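Local coordinates for glutathione transferase (Lolium rigidum, PDB 6ZB6), which probably conjugates glutathione to electrophilic xenobiotics, as a phi-class enzyme considered a molecular target in multiple-herbicide resistance, at residues 118-123 and 134-139; 114-119 and 182-187. All coordinates share one frame; numbering follows the deposited sequence.

Contact 1 (118-123 and 134-139); sequences YQCLFN and KVVAES. With GTB (S-(p-nitrobenzyl)glutathione), chain G.
With CG anti to the carbonyl carbon (chi1 -67°) and the chain bent at chi2 (-65°), Gln-119 lays its CB against Val-136 and its CG and the NE2 flank of its amide against Val-135. Val-136 brings its CG2, the methyl anti to its carbonyl carbon, to 3.5 Å from Gln-119 CB. The same methyl lies 4.0 Å from Cys-120 SG, so it touches two consecutive residues of the opposing turn. Val-135 meets the glutamine further along: its CG1 is 3.9 Å from both Gln-119 CG and Gln-119 NE2, and the two side chains cross at about a right angle. No hydrogen bond joins the segments, and their contact is small, 158 Å² in all. The polar end of Gln-119 is held from outside them, its OE1 accepting from the backbone N of Asp-132, just before helix 133-156. These are successive helices of the all-helical C-terminal domain of glutathione transferases, 92-127 and 133-156, with the short segments running at 128° to each other and approaching to 10.0 Å between axes. At this point helix 92-127 widens: Asn-123 N bonds to Tyr-118 O at 2.7 Å, five residues back, in a pi-type turn. The side of helix 92-127 turned from helix 133-156 carries Tyr-118 and Phe-122 into the S-(p-nitrobenzyl)glutathione pocket. The nitrobenzyl ring lies nearly parallel to Phe-122, with ligand C5' 3.4 Å above the plane and over the middle of the ring. Phe-122 in turn directs its CD2 edge onto a face of Tyr-118, a T-shaped pair that probably helps to hold both rings beside the ligand. Tyr-118 approaches the nitrobenzyl group obliquely, its OH only 3.2 Å from ligand C2', a contact with ring carbon and no hydrogen bond.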
loop_
_atom_site.group_PDB
_atom_site.type_symbol
_atom_site.label_atom_id
_atom_site.label_comp_id
_atom_site.label_asym_id
_atom_site.label_seq_id
_atom_site.Cartn_x
_atom_site.Cartn_y
_atom_site.Cartn_z
ATOM N N TYR A 118 -8.560 4.989 -9.135
ATOM C CA TYR A 118 -8.756 6.411 -9.412
ATOM C C TYR A 118 -10.067 6.653 -10.140
ATOM O O TYR A 118 -10.870 7.505 -9.739
ATOM C CB TYR A 118 -7.598 6.954 -10.251
ATOM C CG TYR A 118 -6.439 7.463 -9.437
ATOM C CD1 TYR A 118 -6.411 8.774 -8.978
ATOM C CD2 TYR A 118 -5.369 6.631 -9.123
ATOM C CE1 TYR A 118 -5.344 9.244 -8.229
ATOM C CE2 TYR A 118 -4.299 7.087 -8.372
ATOM C CZ TYR A 118 -4.293 8.393 -7.928
ATOM O OH TYR A 118 -3.227 8.843 -7.186
ATOM N N GLN A 119 -10.298 5.910 -11.221
ATOM C CA GLN A 119 -11.445 6.195 -12.071
ATOM C C GLN A 119 -12.762 5.801 -11.411
ATOM O O GLN A 119 -13.783 6.455 -11.646
ATOM C CB GLN A 119 -11.294 5.476 -13.409
ATOM C CG GLN A 119 -10.156 5.980 -14.273
ATOM C CD GLN A 119 -10.367 7.407 -14.735
ATOM O OE1 GLN A 119 -11.496 7.879 -14.821
ATOM N NE2 GLN A 119 -9.270 8.103 -15.035
ATOM N N CYS A 120 -12.762 4.753 -10.582
ATOM C CA CYS A 120 -14.001 4.225 -10.027
ATOM C C CYS A 120 -14.291 4.757 -8.627
ATOM O O CYS A 120 -15.463 4.818 -8.236
ATOM C CB CYS A 120 -13.939 2.693 -9.984
ATOM S SG CYS A 120 -13.967 1.887 -11.589
ATOM N N LEU A 121 -13.262 5.182 -7.886
ATOM C CA LEU A 121 -13.412 5.603 -6.493
ATOM C C LEU A 121 -12.957 7.042 -6.281
ATOM O O LEU A 121 -13.785 7.899 -5.961
ATOM C CB LEU A 121 -12.636 4.652 -5.582
ATOM C CG LEU A 121 -13.410 3.579 -4.829
ATOM C CD1 LEU A 121 -12.560 3.058 -3.675
ATOM C CD2 LEU A 121 -14.725 4.145 -4.329
ATOM N N PHE A 122 -11.660 7.333 -6.449
ATOM C CA PHE A 122 -11.117 8.639 -6.091
ATOM C C PHE A 122 -11.748 9.752 -6.921
ATOM O O PHE A 122 -12.231 10.749 -6.374
ATOM C CB PHE A 122 -9.595 8.652 -6.275
ATOM C CG PHE A 122 -8.829 7.721 -5.342
ATOM C CD1 PHE A 122 -9.387 7.258 -4.156
ATOM C CD2 PHE A 122 -7.526 7.328 -5.661
ATOM C CE1 PHE A 122 -8.672 6.409 -3.310
ATOM C CE2 PHE A 122 -6.807 6.486 -4.822
ATOM C CZ PHE A 122 -7.384 6.025 -3.641
ATOM N N ASN A 123 -11.740 9.605 -8.250
ATOM C CA ASN A 123 -12.222 10.683 -9.116
ATOM C C ASN A 123 -13.675 11.057 -8.849
ATOM O O ASN A 123 -13.948 12.251 -8.639
ATOM C CB ASN A 123 -12.000 10.317 -10.589
ATOM C CG ASN A 123 -10.568 10.549 -11.045
ATOM O OD1 ASN A 123 -9.658 10.735 -10.230
ATOM N ND2 ASN A 123 -10.360 10.524 -12.357
ATOM N N LYS A 134 -13.327 4.179 -20.496
ATOM C CA LYS A 134 -12.347 3.654 -21.439
ATOM C C LYS A 134 -10.976 3.512 -20.780
ATOM O O LYS A 134 -10.240 2.566 -21.080
ATOM C CB LYS A 134 -12.272 4.515 -22.702
ATOM C CG LYS A 134 -11.742 5.922 -22.518
ATOM C CD LYS A 134 -10.931 6.403 -23.717
ATOM C CE LYS A 134 -10.666 7.906 -23.619
ATOM N NZ LYS A 134 -10.308 8.323 -22.234
ATOM N N VAL A 135 -10.623 4.420 -19.862
ATOM C CA VAL A 135 -9.420 4.218 -19.056
ATOM C C VAL A 135 -9.563 2.950 -18.221
ATOM O O VAL A 135 -8.616 2.166 -18.086
ATOM C CB VAL A 135 -9.136 5.446 -18.162
ATOM C CG1 VAL A 135 -7.902 5.196 -17.303
ATOM C CG2 VAL A 135 -8.954 6.719 -18.987
ATOM N N VAL A 136 -10.751 2.730 -17.657
ATOM C CA VAL A 136 -10.993 1.536 -16.854
ATOM C C VAL A 136 -10.824 0.282 -17.702
ATOM O O VAL A 136 -10.122 -0.661 -17.314
ATOM C CB VAL A 136 -12.388 1.603 -16.212
ATOM C CG1 VAL A 136 -12.791 0.241 -15.628
ATOM C CG2 VAL A 136 -12.415 2.681 -15.156
ATOM N N ALA A 137 -11.451 0.263 -18.883
ATOM C CA ALA A 137 -11.390 -0.918 -19.741
ATOM C C ALA A 137 -9.959 -1.229 -20.149
ATOM O O ALA A 137 -9.533 -2.389 -20.115
ATOM C CB ALA A 137 -12.270 -0.721 -20.976
ATOM N N GLU A 138 -9.196 -0.204 -20.524
ATOM C CA GLU A 138 -7.814 -0.429 -20.932
ATOM C C GLU A 138 -6.966 -0.905 -19.763
ATOM O O GLU A 138 -6.108 -1.777 -19.934
ATOM C CB GLU A 138 -7.233 0.843 -21.531
ATOM C CG GLU A 138 -7.754 1.134 -22.919
ATOM C CD GLU A 138 -7.378 2.518 -23.392
ATOM O OE1 GLU A 138 -6.684 2.622 -24.426
ATOM O OE2 GLU A 138 -7.769 3.499 -22.725
ATOM N N SER A 139 -7.206 -0.361 -18.566
ATOM C CA SER A 139 -6.430 -0.769 -17.396
ATOM C C SER A 139 -6.772 -2.187 -16.965
ATOM O O SER A 139 -5.896 -2.930 -16.510
ATOM C CB SER A 139 -6.663 0.195 -16.234
ATOM O OG SER A 139 -6.044 1.437 -16.482
HETATM N N1 GTB G . 5.381 8.222 -4.346
HETATM C CA1 GTB G . 4.688 8.925 -3.277
HETATM C C1 GTB G . 4.679 8.046 -2.017
HETATM O O11 GTB G . 4.551 6.795 -2.112
HETATM O O12 GTB G . 4.802 8.561 -0.873
HETATM C CB1 GTB G . 3.263 9.218 -3.760
HETATM C CG1 GTB G . 2.511 9.932 -2.639
HETATM C CD1 GTB G . 1.171 10.462 -3.117
HETATM O OE1 GTB G . 0.800 10.305 -4.240
HETATM N N2 GTB G . 0.343 11.162 -2.166
HETATM C CA2 GTB G . -0.932 11.665 -2.636
HETATM C C2 GTB G . -0.899 13.184 -2.560
HETATM O O2 GTB G . -0.441 13.756 -1.620
HETATM C CB2 GTB G . -2.054 11.104 -1.759
HETATM S SG2 GTB G . -2.136 9.292 -2.007
HETATM N N3 GTB G . -1.418 13.946 -3.670
HETATM C CA3 GTB G . -1.395 15.392 -3.593
HETATM C C3 GTB G . -0.613 15.973 -4.768
HETATM O O31 GTB G . -0.801 17.176 -5.104
HETATM O O32 GTB G . 0.217 15.263 -5.399
HETATM C "C'" GTB G . -2.683 8.970 -3.709
HETATM C "C1'" GTB G . -4.062 9.595 -3.900
HETATM C "C2'" GTB G . -4.229 10.637 -4.798
HETATM C "C3'" GTB G . -5.479 11.212 -4.977
HETATM C "C4'" GTB G . -6.567 10.740 -4.258
HETATM N N41 GTB G . -7.886 11.344 -4.440
HETATM O O41 GTB G . -8.102 12.323 -5.427
HETATM O O42 GTB G . -8.771 11.010 -3.747
HETATM C "C5'" GTB G . -6.398 9.697 -3.356
HETATM C "C6'" GTB G . -5.148 9.122 -3.176
#

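Contact 2 (114-119 and 182-187); sequences SPIVYQ and TPHAAL. With GTB (S-(p-nitrobenzyl)glutathione), chain G.
Two backbone groups hold Thr-182 OG1: it accepts from the backbone N of His-184 at 3.1 Å, with a fairly straight 158° at the hydrogen, and is also hydrogen-bonded to Phe-179 O. The first of these bonds makes an ST turn, which overlaps a type I beta turn from Thr-182 to Ala-185. The turn lies in the loop between helices 173-179 and 192-202, and it packs here against helix 92-127 within the helical C-terminal domain of the transferase. The beta turn's own closing bond, from Ala-185 N to Thr-182 O, is weak at 3.3 Å, so the hydroxyl probably does much to fix the shape of the loop. The methyl of the threonine faces the helix: Thr-182 CG2 rests 4.3 Å from Val-117 CA and about as far from the carbonyl oxygen of Ile-116. The CB of Val-117 points away from the loop, and its side chain touches Tyr-178 and Phe-122, so that it meets Thr-182 with its backbone. Ile-116 points the other way, at the loop. Its CG2, anti to the backbone N, comes 3.5 Å from His-184 CD2, and the two side chains cross obliquely. Phe-179, Val-136 and Leu-140 also touch the side chain of His-184, which thus sits among apolar side chains of three helices. Beyond it the loop turns again, with Leu-187 N bonded to His-184 O at 3.0 Å. Helix 92-127 is kinked where Pro-115, which has no N-H, and Ile-116 lack bonds to the preceding turn. Regular helical pairing follows at once: Tyr-118 N bonds to Ser-114 O at 2.9 Å, and Gln-119 N to Pro-115 O at 2.8 Å.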
loop_
_atom_site.group_PDB
_atom_site.type_symbol
_atom_site.label_atom_id
_atom_site.label_comp_id
_atom_site.label_asym_id
_atom_site.label_seq_id
_atom_site.Cartn_x
_atom_site.Cartn_y
_atom_site.Cartn_z
ATOM N N SER A 114 -3.970 0.722 -10.039
ATOM C CA SER A 114 -4.271 2.064 -9.550
ATOM C C SER A 114 -5.228 2.872 -10.426
ATOM O O SER A 114 -6.111 3.542 -9.862
ATOM C CB SER A 114 -2.945 2.832 -9.358
ATOM O OG SER A 114 -3.193 4.117 -8.841
ATOM N N PRO A 115 -5.131 2.872 -11.762
ATOM C CA PRO A 115 -6.083 3.678 -12.543
ATOM C C PRO A 115 -7.523 3.285 -12.320
ATOM O O PRO A 115 -8.408 4.154 -12.347
ATOM C CB PRO A 115 -5.650 3.425 -13.992
ATOM C CG PRO A 115 -4.203 3.123 -13.882
ATOM C CD PRO A 115 -4.109 2.277 -12.640
ATOM N N ILE A 116 -7.787 1.998 -12.085
ATOM C CA ILE A 116 -9.154 1.566 -11.824
ATOM C C ILE A 116 -9.655 2.148 -10.510
ATOM O O ILE A 116 -10.808 2.579 -10.411
ATOM C CB ILE A 116 -9.247 0.030 -11.852
ATOM C CG1 ILE A 116 -8.781 -0.494 -13.217
ATOM C CG2 ILE A 116 -10.701 -0.430 -11.587
ATOM C CD1 ILE A 116 -8.287 -1.924 -13.203
ATOM N N VAL A 117 -8.795 2.195 -9.489
ATOM C CA VAL A 117 -9.178 2.809 -8.219
ATOM C C VAL A 117 -9.450 4.297 -8.408
ATOM O O VAL A 117 -10.450 4.831 -7.909
ATOM C CB VAL A 117 -8.093 2.565 -7.152
ATOM C CG1 VAL A 117 -8.413 3.352 -5.890
ATOM C CG2 VAL A 117 -7.982 1.078 -6.852
ATOM N N TYR A 118 -8.560 4.989 -9.135
ATOM C CA TYR A 118 -8.756 6.411 -9.412
ATOM C C TYR A 118 -10.067 6.653 -10.140
ATOM O O TYR A 118 -10.870 7.505 -9.739
ATOM C CB TYR A 118 -7.598 6.954 -10.251
ATOM C CG TYR A 118 -6.439 7.463 -9.437
ATOM C CD1 TYR A 118 -6.411 8.774 -8.978
ATOM C CD2 TYR A 118 -5.369 6.631 -9.123
ATOM C CE1 TYR A 118 -5.344 9.244 -8.229
ATOM C CE2 TYR A 118 -4.299 7.087 -8.372
ATOM C CZ TYR A 118 -4.293 8.393 -7.928
ATOM O OH TYR A 118 -3.227 8.843 -7.186
ATOM N N GLN A 119 -10.298 5.910 -11.221
ATOM C CA GLN A 119 -11.445 6.195 -12.071
ATOM C C GLN A 119 -12.762 5.801 -11.411
ATOM O O GLN A 119 -13.783 6.455 -11.646
ATOM C CB GLN A 119 -11.294 5.476 -13.409
ATOM C CG GLN A 119 -10.156 5.980 -14.273
ATOM C CD GLN A 119 -10.367 7.407 -14.735
ATOM O OE1 GLN A 119 -11.496 7.879 -14.821
ATOM N NE2 GLN A 119 -9.270 8.103 -15.035
ATOM N N THR A 182 -14.312 -1.313 -5.672
ATOM C CA THR A 182 -14.779 -0.886 -6.983
ATOM C C THR A 182 -15.736 -1.919 -7.552
ATOM O O THR A 182 -15.874 -3.019 -7.015
ATOM C CB THR A 182 -13.599 -0.694 -7.919
ATOM O OG1 THR A 182 -13.098 -1.983 -8.294
ATOM C CG2 THR A 182 -12.484 0.173 -7.241
ATOM N N PRO A 183 -16.390 -1.612 -8.676
ATOM C CA PRO A 183 -17.240 -2.626 -9.324
ATOM C C PRO A 183 -16.482 -3.851 -9.805
ATOM O O PRO A 183 -17.121 -4.830 -10.214
ATOM C CB PRO A 183 -17.857 -1.861 -10.504
ATOM C CG PRO A 183 -17.886 -0.441 -10.047
ATOM C CD PRO A 183 -16.582 -0.281 -9.287
ATOM N N HIS A 184 -15.151 -3.848 -9.750
ATOM C CA HIS A 184 -14.345 -4.916 -10.324
ATOM C C HIS A 184 -13.745 -5.822 -9.260
ATOM O O HIS A 184 -12.832 -6.600 -9.553
ATOM C CB HIS A 184 -13.267 -4.299 -11.216
ATOM C CG HIS A 184 -13.837 -3.353 -12.220
ATOM N ND1 HIS A 184 -14.631 -3.776 -13.266
ATOM C CD2 HIS A 184 -13.804 -2.003 -12.293
ATOM C CE1 HIS A 184 -15.028 -2.728 -13.964
ATOM N NE2 HIS A 184 -14.540 -1.640 -13.395
ATOM N N ALA A 185 -14.275 -5.759 -8.037
ATOM C CA ALA A 185 -13.717 -6.513 -6.920
ATOM C C ALA A 185 -13.806 -8.018 -7.112
ATOM O O ALA A 185 -13.043 -8.751 -6.479
ATOM C CB ALA A 185 -14.426 -6.129 -5.625
ATOM N N ALA A 186 -14.722 -8.503 -7.951
ATOM C CA ALA A 186 -14.773 -9.946 -8.166
ATOM C C ALA A 186 -13.649 -10.455 -9.067
ATOM O O ALA A 186 -13.496 -11.676 -9.189
ATOM C CB ALA A 186 -16.152 -10.347 -8.731
ATOM N N LEU A 187 -12.814 -9.572 -9.634
ATOM C CA LEU A 187 -11.768 -10.007 -10.560
ATOM C C LEU A 187 -10.887 -11.090 -9.952
ATOM O O LEU A 187 -10.573 -12.093 -10.607
ATOM C CB LEU A 187 -10.898 -8.812 -10.977
ATOM C CG LEU A 187 -9.837 -9.073 -12.053
ATOM C CD1 LEU A 187 -10.481 -9.646 -13.307
ATOM C CD2 LEU A 187 -9.055 -7.789 -12.375
HETATM N N1 GTB G . 5.381 8.222 -4.346
HETATM C CA1 GTB G . 4.688 8.925 -3.277
HETATM C C1 GTB G . 4.679 8.046 -2.017
HETATM O O11 GTB G . 4.551 6.795 -2.112
HETATM O O12 GTB G . 4.802 8.561 -0.873
HETATM C CB1 GTB G . 3.263 9.218 -3.760
HETATM C CG1 GTB G . 2.511 9.932 -2.639
HETATM C CD1 GTB G . 1.171 10.462 -3.117
HETATM O OE1 GTB G . 0.800 10.305 -4.240
HETATM N N2 GTB G . 0.343 11.162 -2.166
HETATM C CA2 GTB G . -0.932 11.665 -2.636
HETATM C C2 GTB G . -0.899 13.184 -2.560
HETATM O O2 GTB G . -0.441 13.756 -1.620
HETATM C CB2 GTB G . -2.054 11.104 -1.759
HETATM S SG2 GTB G . -2.136 9.292 -2.007
HETATM N N3 GTB G . -1.418 13.946 -3.670
HETATM C CA3 GTB G . -1.395 15.392 -3.593
HETATM C C3 GTB G . -0.613 15.973 -4.768
HETATM O O31 GTB G . -0.801 17.176 -5.104
HETATM O O32 GTB G . 0.217 15.263 -5.399
HETATM C "C'" GTB G . -2.683 8.970 -3.709
HETATM C "C1'" GTB G . -4.062 9.595 -3.900
HETATM C "C2'" GTB G . -4.229 10.637 -4.798
HETATM C "C3'" GTB G . -5.479 11.212 -4.977
HETATM C "C4'" GTB G . -6.567 10.740 -4.258
HETATM N N41 GTB G . -7.886 11.344 -4.440
HETATM O O41 GTB G . -8.102 12.323 -5.427
HETATM O O42 GTB G . -8.771 11.010 -3.747
HETATM C "C5'" GTB G . -6.398 9.697 -3.356
HETATM C "C6'" GTB G . -5.148 9.122 -3.176
#

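Overall arrangement
Both contacts start from helix 92-127, share Tyr-118 and Gln-119, and lie about 7 Å apart between centres. Contact 1 is the more superficial, a partly buried helix-helix junction made by aliphatic chains and a sulfur, while contact 2 is buried and joins the helix to a loop whose threonine hydroxyl accepts a backbone N-H in an ST turn. They meet directly where Val-136 CG1 of contact 1 lies 3.4 Å from His-184 NE2 of contact 2, and where Ser-139 packs on Pro-115 and Ile-116. Helix 92-127 is thus flanked by helix 133-156 and the loop 182-187, while its Tyr-118 and Phe-122 line the ligand pocket.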